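Local coordinates for surface glycoprotein (Trypanosoma brucei, PDB 5KLH) that forms the bilobed ectodomain of a transmembrane surface antigen of the insect-stage parasite and is a putative sensor, at residues A[126-136]-A[145-153]; A[156-164]-A[200-210]. All blocks are in the same frame, centred on the assembly; numbering follows the deposited sequence.

Both contacts use strand 145-164, and both belong to the same mixed sheet. Contact 1 lies on its first half, where strand 132-135 folds back as an antiparallel hairpin partner. Contact 2 lies on its second half, where strand 197-204 runs parallel to it. The centres are about 31 Å apart. Contact 1 is peripheral, about 21 Å from the centre of the chain, and only partly buried. Backbone hydrogen bonds, a disulfide and polar side chains hold it; a sulfate, probably from the crystallisation liquor, sits at its edge. Contact 2 is about 10 Å from the centre and buried. There aliphatic and aromatic side chains carry the packing, with a few polar groups among them.

Contact 1: residues A[126-136]-A[145-153]; sequences CYSQGGQYSTQ and KCGYCKQEV. With SO4 (sulfate ion), chain C.
C126 and C149 are joined by a disulfide, SG to SG 2.0 Å, which ties the end of helix 116-128 to strand 145-164. Each SG is anti to its own backbone nitrogen (chi1 179° and -173°), which puts both sulfurs between helix end and strand. The helix ends in a Schellman motif with G130 at C-prime. C126 O accepts from Q129 N and G131 N, which arrive from opposite faces of its plane. Q151 bends back at chi2 and gives NE2 to Q129 O at 3.2 Å. The donor stands above the carbonyl plane, not on a lone pair. A water donates to Q151 OE1 at 2.7 Å and weakly to Q129 O.

The hairpin then pairs antiparallel. Q132 with K150 and S134 with Y148 each exchange two backbone bonds. Q136 N adds a bond to C146 O. S134 CB sits over one face of the Y148 ring in a CH-pi contact, 3.9 Å from its centroid. S134 OG accepts from Q136 NE2 at 3.2 Å. The Y133 ring lies with one face over Y148 O, and CD1 comes to 3.4 Å from that oxygen. Its hydroxyl bonds to H119 of the helix. The sulfate, probably from the crystallisation liquor, takes bonds from Y127 OH and from T135 OG1, the latter to O3 at 2.6 Å. T135 OG1 is also hydrogen-bonded to R123.

The disulfide is thus the covalent tie between helix end and hairpin, and Q129 O, bonded by Q151 NE2, and the Y133 hydroxyl, bonded to H119, both have partners across the same interface.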
ATOM      1  N   CYS A 126      14.353  11.277 -12.807  1.00 19.14           N
ATOM      2  CA  CYS A 126      14.750  10.950 -11.446  1.00 19.53           C
ATOM      3  C   CYS A 126      15.324  12.166 -10.722  1.00 21.57           C
ATOM      4  O   CYS A 126      14.855  12.536  -9.643  1.00 22.32           O
ATOM      5  CB  CYS A 126      15.771   9.827 -11.456  1.00 17.87           C
ATOM      6  SG  CYS A 126      16.341   9.394  -9.808  1.00 20.53           S
ATOM      7  N   TYR A 127      16.326  12.790 -11.335  1.00 22.59           N
ATOM      8  CA  TYR A 127      16.959  13.970 -10.760  1.00 27.01           C
ATOM      9  C   TYR A 127      15.978  15.127 -10.575  1.00 26.63           C
ATOM     10  O   TYR A 127      16.057  15.860  -9.593  1.00 24.93           O
ATOM     11  CB  TYR A 127      18.138  14.399 -11.624  1.00 21.66           C
ATOM     12  CG  TYR A 127      19.324  13.480 -11.469  1.00 20.16           C
ATOM     13  CD1 TYR A 127      20.026  13.433 -10.275  1.00 18.15           C
ATOM     14  CD2 TYR A 127      19.733  12.657 -12.505  1.00 21.40           C
ATOM     15  CE1 TYR A 127      21.117  12.590 -10.115  1.00 22.55           C
ATOM     16  CE2 TYR A 127      20.829  11.813 -12.363  1.00 27.23           C
ATOM     17  CZ  TYR A 127      21.517  11.782 -11.162  1.00 22.48           C
ATOM     18  OH  TYR A 127      22.602  10.942 -11.025  1.00 25.37           O
ATOM     19  N   SER A 128      15.041  15.279 -11.501  1.00 25.77           N
ATOM     20  CA  SER A 128      14.035  16.323 -11.374  1.00 22.09           C
ATOM     21  C   SER A 128      13.110  16.073 -10.176  1.00 29.94           C
ATOM     22  O   SER A 128      12.517  17.005  -9.633  1.00 31.25           O
ATOM     23  CB  SER A 128      13.219  16.433 -12.665  1.00 32.63           C
ATOM     24  OG  SER A 128      12.387  17.584 -12.645  1.00 45.51           O
ATOM     25  N   GLN A 129      12.999  14.815  -9.762  1.00 29.50           N
ATOM     26  CA  GLN A 129      12.118  14.449  -8.656  1.00 23.92           C
ATOM     27  C   GLN A 129      12.888  14.382  -7.347  1.00 25.49           C
ATOM     28  O   GLN A 129      12.359  13.936  -6.328  1.00 34.26           O
ATOM     29  CB  GLN A 129      11.434  13.104  -8.932  1.00 32.71           C
ATOM     30  CG  GLN A 129      10.476  13.132 -10.113  1.00 34.51           C
ATOM     31  CD  GLN A 129       9.911  11.759 -10.455  1.00 35.87           C
ATOM     32  OE1 GLN A 129       8.757  11.642 -10.875  1.00 47.04           O
ATOM     33  NE2 GLN A 129      10.728  10.717 -10.298  1.00 32.84           N
ATOM     34  N   GLY A 130      14.146  14.807  -7.383  1.00 27.02           N
ATOM     35  CA  GLY A 130      14.959  14.851  -6.184  1.00 28.94           C
ATOM     36  C   GLY A 130      15.596  13.524  -5.834  1.00 26.96           C
ATOM     37  O   GLY A 130      16.115  13.338  -4.730  1.00 26.24           O
ATOM     38  N   GLY A 131      15.565  12.589  -6.773  1.00 23.41           N
ATOM     39  CA  GLY A 131      16.163  11.292  -6.531  1.00 18.43           C
ATOM     40  C   GLY A 131      17.645  11.284  -6.838  1.00 23.59           C
ATOM     41  O   GLY A 131      18.214  12.297  -7.268  1.00 26.52           O
ATOM     42  N   GLN A 132      18.273  10.145  -6.580  1.00 21.52           N
ATOM     43  CA  GLN A 132      19.627   9.875  -7.037  1.00 27.27           C
ATOM     44  C   GLN A 132      19.572   8.711  -8.005  1.00 21.59           C
ATOM     45  O   GLN A 132      18.798   7.781  -7.800  1.00 21.78           O
ATOM     46  CB  GLN A 132      20.552   9.570  -5.856  1.00 25.22           C
ATOM     47  CG  GLN A 132      20.933  10.811  -5.070  1.00 29.29           C
ATOM     48  CD  GLN A 132      21.592  10.491  -3.746  1.00 29.71           C
ATOM     49  OE1 GLN A 132      22.424   9.587  -3.653  1.00 39.56           O
ATOM     50  NE2 GLN A 132      21.208  11.223  -2.705  1.00 36.60           N
ATOM     51  N   TYR A 133      20.362   8.766  -9.068  1.00 17.77           N
ATOM     52  CA  TYR A 133      20.316   7.715 -10.069  1.00 16.81           C
ATOM     53  C   TYR A 133      21.561   6.841 -10.045  1.00 20.30           C
ATOM     54  O   TYR A 133      22.675   7.310  -9.803  1.00 21.79           O
ATOM     55  CB  TYR A 133      20.126   8.296 -11.479  1.00 16.58           C
ATOM     56  CG  TYR A 133      19.526   7.275 -12.411  1.00 15.33           C
ATOM     57  CD1 TYR A 133      18.159   7.026 -12.390  1.00 16.03           C
ATOM     58  CD2 TYR A 133      20.322   6.533 -13.275  1.00 17.54           C
ATOM     59  CE1 TYR A 133      17.594   6.079 -13.228  1.00 14.84           C
ATOM     60  CE2 TYR A 133      19.768   5.584 -14.114  1.00 19.15           C
ATOM     61  CZ  TYR A 133      18.401   5.367 -14.083  1.00 17.24           C
ATOM     62  OH  TYR A 133      17.854   4.417 -14.911  1.00 18.27           O
ATOM     63  N   SER A 134      21.355   5.556 -10.297  1.00 15.92           N
ATOM     64  CA  SER A 134      22.451   4.623 -10.469  1.00 18.90           C
ATOM     65  C   SER A 134      22.328   3.992 -11.847  1.00 23.09           C
ATOM     66  O   SER A 134      21.371   3.262 -12.106  1.00 19.41           O
ATOM     67  CB  SER A 134      22.433   3.559  -9.373  1.00 22.09           C
ATOM     68  OG  SER A 134      23.420   2.577  -9.596  1.00 23.96           O
ATOM     69  N   THR A 135      23.278   4.281 -12.734  1.00 17.16           N
ATOM     70  CA  THR A 135      23.254   3.705 -14.080  1.00 18.15           C
ATOM     71  C   THR A 135      23.952   2.355 -14.074  1.00 22.02           C
ATOM     72  O   THR A 135      25.067   2.228 -13.571  1.00 22.74           O
ATOM     73  CB  THR A 135      23.913   4.641 -15.112  1.00 17.64           C
ATOM     74  OG1 THR A 135      23.148   5.852 -15.197  1.00 18.78           O
ATOM     75  CG2 THR A 135      23.978   3.984 -16.480  1.00 20.30           C
ATOM     76  N   GLN A 136      23.281   1.345 -14.615  1.00 17.55           N
ATOM     77  CA  GLN A 136      23.821  -0.009 -14.633  1.00 18.83           C
ATOM     78  C   GLN A 136      24.237  -0.447 -16.023  1.00 19.42           C
ATOM     79  O   GLN A 136      25.222  -1.169 -16.181  1.00 21.33           O
ATOM     80  CB  GLN A 136      22.795  -0.993 -14.063  1.00 21.51           C
ATOM     81  CG  GLN A 136      22.546  -0.819 -12.584  1.00 31.17           C
ATOM     82  CD  GLN A 136      23.775  -1.141 -11.754  1.00 35.49           C
ATOM     83  OE1 GLN A 136      24.543  -2.053 -12.080  1.00 38.32           O
ATOM     84  NE2 GLN A 136      23.975  -0.384 -10.675  1.00 30.48           N
ATOM     85  N   LYS A 145      18.401  -4.438 -17.412  1.00 23.64           N
ATOM     86  CA  LYS A 145      18.087  -3.512 -16.332  1.00 19.01           C
ATOM     87  C   LYS A 145      19.098  -2.386 -16.420  1.00 22.02           C
ATOM     88  O   LYS A 145      20.271  -2.584 -16.095  1.00 24.55           O
ATOM     89  CB  LYS A 145      18.160  -4.196 -14.965  1.00 17.45           C
ATOM     90  CG  LYS A 145      17.374  -5.495 -14.879  1.00 24.30           C
ATOM     91  CD  LYS A 145      15.896  -5.232 -15.064  1.00 33.13           C
ATOM     92  CE  LYS A 145      15.075  -6.521 -15.083  1.00 40.61           C
ATOM     93  NZ  LYS A 145      13.616  -6.235 -15.301  1.00 35.08           N
ATOM     94  N   CYS A 146      18.657  -1.217 -16.866  1.00 16.11           N
ATOM     95  CA  CYS A 146      19.603  -0.175 -17.262  1.00 15.96           C
ATOM     96  C   CYS A 146      20.043   0.723 -16.122  1.00 18.70           C
ATOM     97  O   CYS A 146      21.147   1.270 -16.145  1.00 18.52           O
ATOM     98  CB  CYS A 146      18.992   0.664 -18.383  1.00 20.36           C
ATOM     99  SG  CYS A 146      18.458  -0.383 -19.744  1.00 17.15           S
ATOM    100  N   GLY A 147      19.189   0.875 -15.123  1.00 15.02           N
ATOM    101  CA  GLY A 147      19.529   1.698 -13.978  1.00 17.81           C
ATOM    102  C   GLY A 147      18.342   1.853 -13.060  1.00 21.65           C
ATOM    103  O   GLY A 147      17.281   1.283 -13.322  1.00 18.47           O
ATOM    104  N   TYR A 148      18.511   2.604 -11.975  1.00 16.82           N
ATOM    105  CA  TYR A 148      17.401   2.792 -11.057  1.00 20.35           C
ATOM    106  C   TYR A 148      17.453   4.114 -10.334  1.00 16.82           C
ATOM    107  O   TYR A 148      18.526   4.633 -10.011  1.00 18.63           O
ATOM    108  CB  TYR A 148      17.328   1.645 -10.036  1.00 17.67           C
ATOM    109  CG  TYR A 148      18.462   1.551  -9.031  1.00 19.69           C
ATOM    110  CD1 TYR A 148      18.385   2.196  -7.799  1.00 23.40           C
ATOM    111  CD2 TYR A 148      19.574   0.767  -9.289  1.00 21.81           C
ATOM    112  CE1 TYR A 148      19.408   2.080  -6.865  1.00 19.65           C
ATOM    113  CE2 TYR A 148      20.598   0.642  -8.358  1.00 25.29           C
ATOM    114  CZ  TYR A 148      20.508   1.305  -7.153  1.00 30.58           C
ATOM    115  OH  TYR A 148      21.525   1.193  -6.228  1.00 30.68           O
ATOM    116  N   CYS A 149      16.267   4.659 -10.103  1.00 14.41           N
ATOM    117  CA  CYS A 149      16.110   5.871  -9.331  1.00 16.04           C
ATOM    118  C   CYS A 149      15.910   5.512  -7.871  1.00 23.10           C
ATOM    119  O   CYS A 149      15.131   4.606  -7.542  1.00 18.15           O
ATOM    120  CB  CYS A 149      14.930   6.691  -9.833  1.00 18.83           C
ATOM    121  SG  CYS A 149      14.815   8.286  -9.028  1.00 23.88           S
ATOM    122  N   LYS A 150      16.604   6.231  -6.995  1.00 14.95           N
ATOM    123  CA  LYS A 150      16.585   5.902  -5.580  1.00 18.60           C
ATOM    124  C   LYS A 150      15.971   7.020  -4.751  1.00 15.07           C
ATOM    125  O   LYS A 150      16.350   8.182  -4.889  1.00 17.96           O
ATOM    126  CB  LYS A 150      18.006   5.599  -5.107  1.00 24.23           C
ATOM    127  CG  LYS A 150      18.141   5.353  -3.628  1.00 23.52           C
ATOM    128  CD  LYS A 150      19.603   5.140  -3.257  1.00 28.87           C
ATOM    129  CE  LYS A 150      20.484   6.205  -3.894  1.00 39.23           C
ATOM    130  NZ  LYS A 150      21.283   5.644  -5.032  1.00 42.14           N
ATOM    131  N   GLN A 151      15.009   6.663  -3.900  1.00 12.31           N
ATOM    132  CA  GLN A 151      14.402   7.622  -2.991  1.00 13.80           C
ATOM    133  C   GLN A 151      14.428   7.077  -1.572  1.00 15.07           C
ATOM    134  O   GLN A 151      14.197   5.888  -1.359  1.00 16.68           O
ATOM    135  CB  GLN A 151      12.963   7.948  -3.410  1.00 18.74           C
ATOM    136  CG  GLN A 151      12.835   8.650  -4.761  1.00 20.55           C
ATOM    137  CD  GLN A 151      13.151  10.137  -4.709  1.00 27.01           C
ATOM    138  OE1 GLN A 151      13.617  10.660  -3.694  1.00 22.77           O
ATOM    139  NE2 GLN A 151      12.889  10.831  -5.816  1.00 23.66           N
ATOM    140  N   GLU A 152      14.726   7.943  -0.608  1.00 14.44           N
ATOM    141  CA  GLU A 152      14.697   7.549   0.802  1.00 14.68           C
ATOM    142  C   GLU A 152      13.366   7.917   1.434  1.00 13.07           C
ATOM    143  O   GLU A 152      12.933   9.072   1.352  1.00 12.55           O
ATOM    144  CB  GLU A 152      15.848   8.210   1.581  1.00 13.31           C
ATOM    145  CG  GLU A 152      17.222   8.042   0.939  1.00 14.24           C
ATOM    146  CD  GLU A 152      17.709   6.600   0.889  1.00 19.82           C
ATOM    147  OE1 GLU A 152      17.158   5.722   1.591  1.00 16.80           O
ATOM    148  OE2 GLU A 152      18.669   6.344   0.132  1.00 18.54           O
ATOM    149  N   VAL A 153      12.713   6.930   2.042  1.00 11.93           N
ATOM    150  CA  VAL A 153      11.411   7.139   2.670  1.00 11.91           C
ATOM    151  C   VAL A 153      11.355   6.595   4.094  1.00 12.09           C
ATOM    152  O   VAL A 153      12.108   5.675   4.458  1.00 12.73           O
ATOM    153  CB  VAL A 153      10.293   6.485   1.853  1.00 11.05           C
ATOM    154  CG1 VAL A 153      10.315   7.047   0.445  1.00 14.78           C
ATOM    155  CG2 VAL A 153      10.486   4.972   1.794  1.00 11.94           C
TER
HETATM  156  S   SO4 C 301      24.496   8.777 -13.510  1.00 29.14           S
HETATM  157  O1  SO4 C 301      25.046   8.802 -14.861  1.00 31.18           O
HETATM  158  O2  SO4 C 301      23.470   9.816 -13.384  1.00 22.86           O
HETATM  159  O3  SO4 C 301      23.934   7.448 -13.279  1.00 23.07           O
HETATM  160  O4  SO4 C 301      25.548   9.032 -12.523  1.00 36.35           O
HETATM  161  O   HOH W   1      12.890  13.188  -3.110  1.00 33.65           O

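Contact 2: residues A[156-164]-A[200-210]; sequences SKLYLVAAS and VQLYSEGDPFI
L160 is gripped through its backbone by strand 197-204: its N donates to Q201 O at 2.8 Å and its O accepts from Y203 N at 2.9 Å. Parallel pairing runs on through Q201 N to L158 O, A162 N to Y203 O, and E205 N to A162 O. On one face of the sheet, L160 CB meets L202 CD1 and L160 CD1 meets V200 CG1, each at 3.8 Å. V75, V77 and I79 of strand 72-79 pack on this face.

On the other face, Y159 and Q201 lie side by side, ring and amide planes 67° apart. Y203 follows, its CE1 at the edge of the Y159 ring, 4.0 Å from Y159 CD2. Q201 CG is anti to the carbonyl carbon (chi1 -58°), and the extended chain carries OE1 to Y203 OH, which donates at 3.0 Å. One face of the F209 ring is centred over Y203 OH. V161 CG1 and I210 CD1 meet tip to tip at 3.7 Å. E205 CG packs on V161 CG1, and S173 and a water hold its carboxylate.

D207 is the N-cap of the helix that brings F209 and I210, and its OD2 accepts from F209 N at 2.8 Å. S55 and V56 also bond this carboxylate.

One face is thus aliphatic; the other mixes Y159, Y203, F209, V161 and I210, and there the buried Q201 OE1 is met by the Y203 hydroxyl.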
ATOM      1  N   SER A 156       5.371   6.272   8.165  1.00  9.36           N
ATOM      2  CA  SER A 156       4.564   7.243   8.894  1.00  8.38           C
ATOM      3  C   SER A 156       3.192   6.674   9.233  1.00 10.89           C
ATOM      4  O   SER A 156       2.635   6.963  10.288  1.00 11.22           O
ATOM      5  CB  SER A 156       4.409   8.512   8.076  1.00 12.90           C
ATOM      6  OG  SER A 156       3.595   9.442   8.762  1.00 24.48           O
ATOM      7  N   LYS A 157       2.647   5.896   8.305  1.00  9.04           N
ATOM      8  CA  LYS A 157       1.324   5.304   8.465  1.00  7.69           C
ATOM      9  C   LYS A 157       1.415   3.852   8.020  1.00 10.47           C
ATOM     10  O   LYS A 157       1.776   3.581   6.882  1.00  9.62           O
ATOM     11  CB  LYS A 157       0.278   6.081   7.653  1.00 12.91           C
ATOM     12  CG  LYS A 157      -1.157   5.737   8.004  1.00 16.96           C
ATOM     13  CD  LYS A 157      -2.151   6.758   7.432  1.00 27.83           C
ATOM     14  CE  LYS A 157      -1.776   8.190   7.803  1.00 26.68           C
ATOM     15  NZ  LYS A 157      -2.720   9.191   7.219  1.00 44.59           N
ATOM     16  N   LEU A 158       1.097   2.926   8.925  1.00 10.65           N
ATOM     17  CA  LEU A 158       1.164   1.512   8.628  1.00  9.26           C
ATOM     18  C   LEU A 158      -0.257   0.983   8.515  1.00 11.94           C
ATOM     19  O   LEU A 158      -1.034   1.149   9.448  1.00  9.19           O
ATOM     20  CB  LEU A 158       1.934   0.781   9.729  1.00  9.35           C
ATOM     21  CG  LEU A 158       2.034  -0.738   9.574  1.00  7.98           C
ATOM     22  CD1 LEU A 158       2.987  -1.076   8.462  1.00 11.40           C
ATOM     23  CD2 LEU A 158       2.483  -1.366  10.879  1.00  9.44           C
ATOM     24  N   TYR A 159      -0.604   0.406   7.367  1.00  7.62           N
ATOM     25  CA  TYR A 159      -1.948  -0.138   7.134  1.00  7.33           C
ATOM     26  C   TYR A 159      -1.952  -1.646   7.240  1.00 10.24           C
ATOM     27  O   TYR A 159      -1.208  -2.311   6.516  1.00 11.86           O
ATOM     28  CB  TYR A 159      -2.456   0.247   5.742  1.00  9.76           C
ATOM     29  CG  TYR A 159      -2.525   1.724   5.461  1.00  8.08           C
ATOM     30  CD1 TYR A 159      -1.373   2.450   5.159  1.00  8.06           C
ATOM     31  CD2 TYR A 159      -3.739   2.384   5.448  1.00 10.44           C
ATOM     32  CE1 TYR A 159      -1.443   3.804   4.876  1.00 13.78           C
ATOM     33  CE2 TYR A 159      -3.815   3.737   5.162  1.00 15.70           C
ATOM     34  CZ  TYR A 159      -2.659   4.434   4.875  1.00 14.24           C
ATOM     35  OH  TYR A 159      -2.727   5.774   4.580  1.00 17.80           O
ATOM     36  N   LEU A 160      -2.801  -2.198   8.105  1.00  9.24           N
ATOM     37  CA  LEU A 160      -2.863  -3.640   8.296  1.00  8.54           C
ATOM     38  C   LEU A 160      -4.256  -4.123   7.950  1.00  9.87           C
ATOM     39  O   LEU A 160      -5.204  -3.342   8.023  1.00  7.09           O
ATOM     40  CB  LEU A 160      -2.506  -4.014   9.739  1.00  9.37           C
ATOM     41  CG  LEU A 160      -1.155  -3.501  10.233  1.00  8.84           C
ATOM     42  CD1 LEU A 160      -0.948  -3.788  11.724  1.00 10.39           C
ATOM     43  CD2 LEU A 160      -0.048  -4.154   9.433  1.00  9.78           C
ATOM     44  N   VAL A 161      -4.377  -5.391   7.559  1.00  8.39           N
ATOM     45  CA  VAL A 161      -5.677  -5.937   7.166  1.00  7.45           C
ATOM     46  C   VAL A 161      -5.973  -7.267   7.842  1.00 11.13           C
ATOM     47  O   VAL A 161      -5.122  -8.169   7.892  1.00  9.74           O
ATOM     48  CB  VAL A 161      -5.759  -6.101   5.620  1.00  9.84           C
ATOM     49  CG1 VAL A 161      -7.147  -6.523   5.179  1.00  8.71           C
ATOM     50  CG2 VAL A 161      -5.392  -4.803   4.921  1.00 11.35           C
ATOM     51  N   ALA A 162      -7.185  -7.373   8.377  1.00 11.49           N
ATOM     52  CA  ALA A 162      -7.673  -8.638   8.933  1.00 10.95           C
ATOM     53  C   ALA A 162      -8.770  -9.224   8.060  1.00 12.97           C
ATOM     54  O   ALA A 162      -9.585  -8.493   7.503  1.00 12.53           O
ATOM     55  CB  ALA A 162      -8.194  -8.439  10.356  1.00  9.29           C
ATOM     56  N   ALA A 163      -8.785 -10.549   7.969  1.00 11.72           N
ATOM     57  CA  ALA A 163      -9.799 -11.317   7.245  1.00 11.28           C
ATOM     58  C   ALA A 163     -10.638 -12.153   8.204  1.00 12.99           C
ATOM     59  O   ALA A 163     -10.144 -12.597   9.243  1.00 14.97           O
ATOM     60  CB  ALA A 163      -9.142 -12.227   6.234  1.00 16.24           C
ATOM     61  N   SER A 164     -11.895 -12.384   7.852  1.00 17.09           N
ATOM     62  CA  SER A 164     -12.712 -13.324   8.621  1.00 17.65           C
ATOM     63  C   SER A 164     -12.071 -14.704   8.666  1.00 25.05           C
ATOM     64  O   SER A 164     -11.503 -15.165   7.678  1.00 24.38           O
ATOM     65  CB  SER A 164     -14.113 -13.445   8.022  1.00 27.93           C
ATOM     66  OG  SER A 164     -14.766 -12.198   8.022  1.00 34.93           O
ATOM     67  N   VAL A 200      -0.958   3.511  13.110  1.00  9.84           N
ATOM     68  CA  VAL A 200      -1.292   2.163  12.678  1.00 10.85           C
ATOM     69  C   VAL A 200      -2.796   2.075  12.503  1.00 11.56           C
ATOM     70  O   VAL A 200      -3.543   2.447  13.415  1.00 10.93           O
ATOM     71  CB  VAL A 200      -0.832   1.108  13.687  1.00 10.16           C
ATOM     72  CG1 VAL A 200      -1.164  -0.285  13.160  1.00 12.37           C
ATOM     73  CG2 VAL A 200       0.655   1.251  13.950  1.00 11.78           C
ATOM     74  N   GLN A 201      -3.236   1.632  11.323  1.00  6.85           N
ATOM     75  CA  GLN A 201      -4.657   1.448  11.045  1.00  8.53           C
ATOM     76  C   GLN A 201      -4.955   0.016  10.621  1.00 10.80           C
ATOM     77  O   GLN A 201      -4.333  -0.512   9.687  1.00 12.66           O
ATOM     78  CB  GLN A 201      -5.128   2.424   9.947  1.00  9.97           C
ATOM     79  CG  GLN A 201      -4.887   3.893  10.302  1.00  9.91           C
ATOM     80  CD  GLN A 201      -5.347   4.865   9.227  1.00 21.02           C
ATOM     81  OE1 GLN A 201      -5.947   4.472   8.228  1.00 17.43           O
ATOM     82  NE2 GLN A 201      -5.069   6.152   9.435  1.00 26.91           N
ATOM     83  N   LEU A 202      -5.915  -0.611  11.295  1.00 10.04           N
ATOM     84  CA  LEU A 202      -6.304  -1.980  10.952  1.00 12.16           C
ATOM     85  C   LEU A 202      -7.691  -1.977  10.310  1.00  9.49           C
ATOM     86  O   LEU A 202      -8.668  -1.528  10.920  1.00  9.60           O
ATOM     87  CB  LEU A 202      -6.274  -2.888  12.195  1.00  9.71           C
ATOM     88  CG  LEU A 202      -6.777  -4.321  12.009  1.00  7.85           C
ATOM     89  CD1 LEU A 202      -5.799  -5.135  11.177  1.00  9.66           C
ATOM     90  CD2 LEU A 202      -7.048  -5.008  13.345  1.00 10.52           C
ATOM     91  N   TYR A 203      -7.748  -2.435   9.059  1.00  7.35           N
ATOM     92  CA  TYR A 203      -8.985  -2.581   8.290  1.00 10.02           C
ATOM     93  C   TYR A 203      -9.428  -4.022   8.221  1.00  8.70           C
ATOM     94  O   TYR A 203      -8.614  -4.953   8.393  1.00 10.52           O
ATOM     95  CB  TYR A 203      -8.799  -2.074   6.854  1.00  7.89           C
ATOM     96  CG  TYR A 203      -8.648  -0.585   6.761  1.00  8.28           C
ATOM     97  CD1 TYR A 203      -7.422   0.013   6.977  1.00  9.96           C
ATOM     98  CD2 TYR A 203      -9.741   0.227   6.464  1.00 11.12           C
ATOM     99  CE1 TYR A 203      -7.282   1.404   6.910  1.00 11.48           C
ATOM    100  CE2 TYR A 203      -9.614   1.601   6.392  1.00 12.91           C
ATOM    101  CZ  TYR A 203      -8.380   2.183   6.620  1.00 17.15           C
ATOM    102  OH  TYR A 203      -8.235   3.560   6.555  1.00 16.33           O
ATOM    103  N   SER A 204     -10.704  -4.225   7.910  1.00 10.53           N
ATOM    104  CA  SER A 204     -11.154  -5.552   7.508  1.00  9.14           C
ATOM    105  C   SER A 204     -11.042  -5.659   5.987  1.00 10.62           C
ATOM    106  O   SER A 204     -11.114  -4.647   5.288  1.00 11.48           O
ATOM    107  CB  SER A 204     -12.587  -5.835   7.983  1.00 11.69           C
ATOM    108  OG  SER A 204     -13.539  -5.029   7.303  1.00 10.87           O
ATOM    109  N   GLU A 205     -10.827  -6.878   5.494  1.00 10.33           N
ATOM    110  CA  GLU A 205     -10.678  -7.131   4.064  1.00  9.73           C
ATOM    111  C   GLU A 205     -11.797  -6.560   3.217  1.00 12.57           C
ATOM    112  O   GLU A 205     -11.557  -6.104   2.105  1.00 14.05           O
ATOM    113  CB  GLU A 205     -10.594  -8.643   3.777  1.00 13.58           C
ATOM    114  CG  GLU A 205      -9.256  -9.255   3.996  1.00 18.22           C
ATOM    115  CD  GLU A 205      -9.176 -10.669   3.440  1.00 18.93           C
ATOM    116  OE1 GLU A 205     -10.226 -11.362   3.356  1.00 21.26           O
ATOM    117  OE2 GLU A 205      -8.055 -11.098   3.126  1.00 14.62           O
ATOM    118  N   GLY A 206     -13.029  -6.636   3.710  1.00 10.97           N
ATOM    119  CA  GLY A 206     -14.152  -6.170   2.915  1.00 14.11           C
ATOM    120  C   GLY A 206     -14.434  -4.679   3.016  1.00 16.45           C
ATOM    121  O   GLY A 206     -15.462  -4.210   2.512  1.00 13.47           O
ATOM    122  N   ASP A 207     -13.537  -3.919   3.643  1.00 11.28           N
ATOM    123  CA  ASP A 207     -13.787  -2.476   3.777  1.00  9.60           C
ATOM    124  C   ASP A 207     -13.844  -1.776   2.432  1.00  9.83           C
ATOM    125  O   ASP A 207     -13.067  -2.083   1.539  1.00 11.71           O
ATOM    126  CB  ASP A 207     -12.716  -1.810   4.634  1.00 11.08           C
ATOM    127  CG  ASP A 207     -13.161  -0.466   5.144  1.00 12.38           C
ATOM    128  OD1 ASP A 207     -13.763  -0.450   6.233  1.00 11.54           O
ATOM    129  OD2 ASP A 207     -12.897   0.562   4.465  1.00 13.18           O
ATOM    130  N   PRO A 208     -14.755  -0.804   2.282  1.00 11.76           N
ATOM    131  CA  PRO A 208     -14.813  -0.082   1.010  1.00  8.30           C
ATOM    132  C   PRO A 208     -13.528   0.689   0.697  1.00  9.45           C
ATOM    133  O   PRO A 208     -13.252   0.976  -0.467  1.00 12.49           O
ATOM    134  CB  PRO A 208     -15.991   0.876   1.221  1.00 11.09           C
ATOM    135  CG  PRO A 208     -16.907   0.111   2.138  1.00 11.41           C
ATOM    136  CD  PRO A 208     -15.937  -0.530   3.123  1.00 13.82           C
ATOM    137  N   PHE A 209     -12.753   1.038   1.720  1.00  9.90           N
ATOM    138  CA  PHE A 209     -11.467   1.693   1.471  1.00  8.01           C
ATOM    139  C   PHE A 209     -10.571   0.776   0.623  1.00 10.13           C
ATOM    140  O   PHE A 209      -9.928   1.225  -0.335  1.00 12.30           O
ATOM    141  CB  PHE A 209     -10.780   2.052   2.801  1.00 10.68           C
ATOM    142  CG  PHE A 209      -9.431   2.721   2.646  1.00  9.83           C
ATOM    143  CD1 PHE A 209      -8.274   1.969   2.586  1.00  9.79           C
ATOM    144  CD2 PHE A 209      -9.327   4.100   2.607  1.00 18.67           C
ATOM    145  CE1 PHE A 209      -7.036   2.570   2.450  1.00 13.83           C
ATOM    146  CE2 PHE A 209      -8.090   4.710   2.477  1.00 24.56           C
ATOM    147  CZ  PHE A 209      -6.943   3.940   2.401  1.00 20.99           C
ATOM    148  N   ILE A 210     -10.527  -0.501   0.983  1.00  9.90           N
ATOM    149  CA  ILE A 210      -9.697  -1.461   0.259  1.00  8.28           C
ATOM    150  C   ILE A 210     -10.309  -1.737  -1.119  1.00  9.51           C
ATOM    151  O   ILE A 210      -9.599  -1.742  -2.125  1.00 12.25           O
ATOM    152  CB  ILE A 210      -9.524  -2.756   1.060  1.00  8.35           C
ATOM    153  CG1 ILE A 210      -8.618  -2.492   2.267  1.00 10.27           C
ATOM    154  CG2 ILE A 210      -8.976  -3.866   0.173  1.00 10.90           C
ATOM    155  CD1 ILE A 210      -8.511  -3.658   3.239  1.00 11.83           C
TER
HETATM  156  O   HOH W   2     -12.537 -11.594   5.091  1.00 19.83           O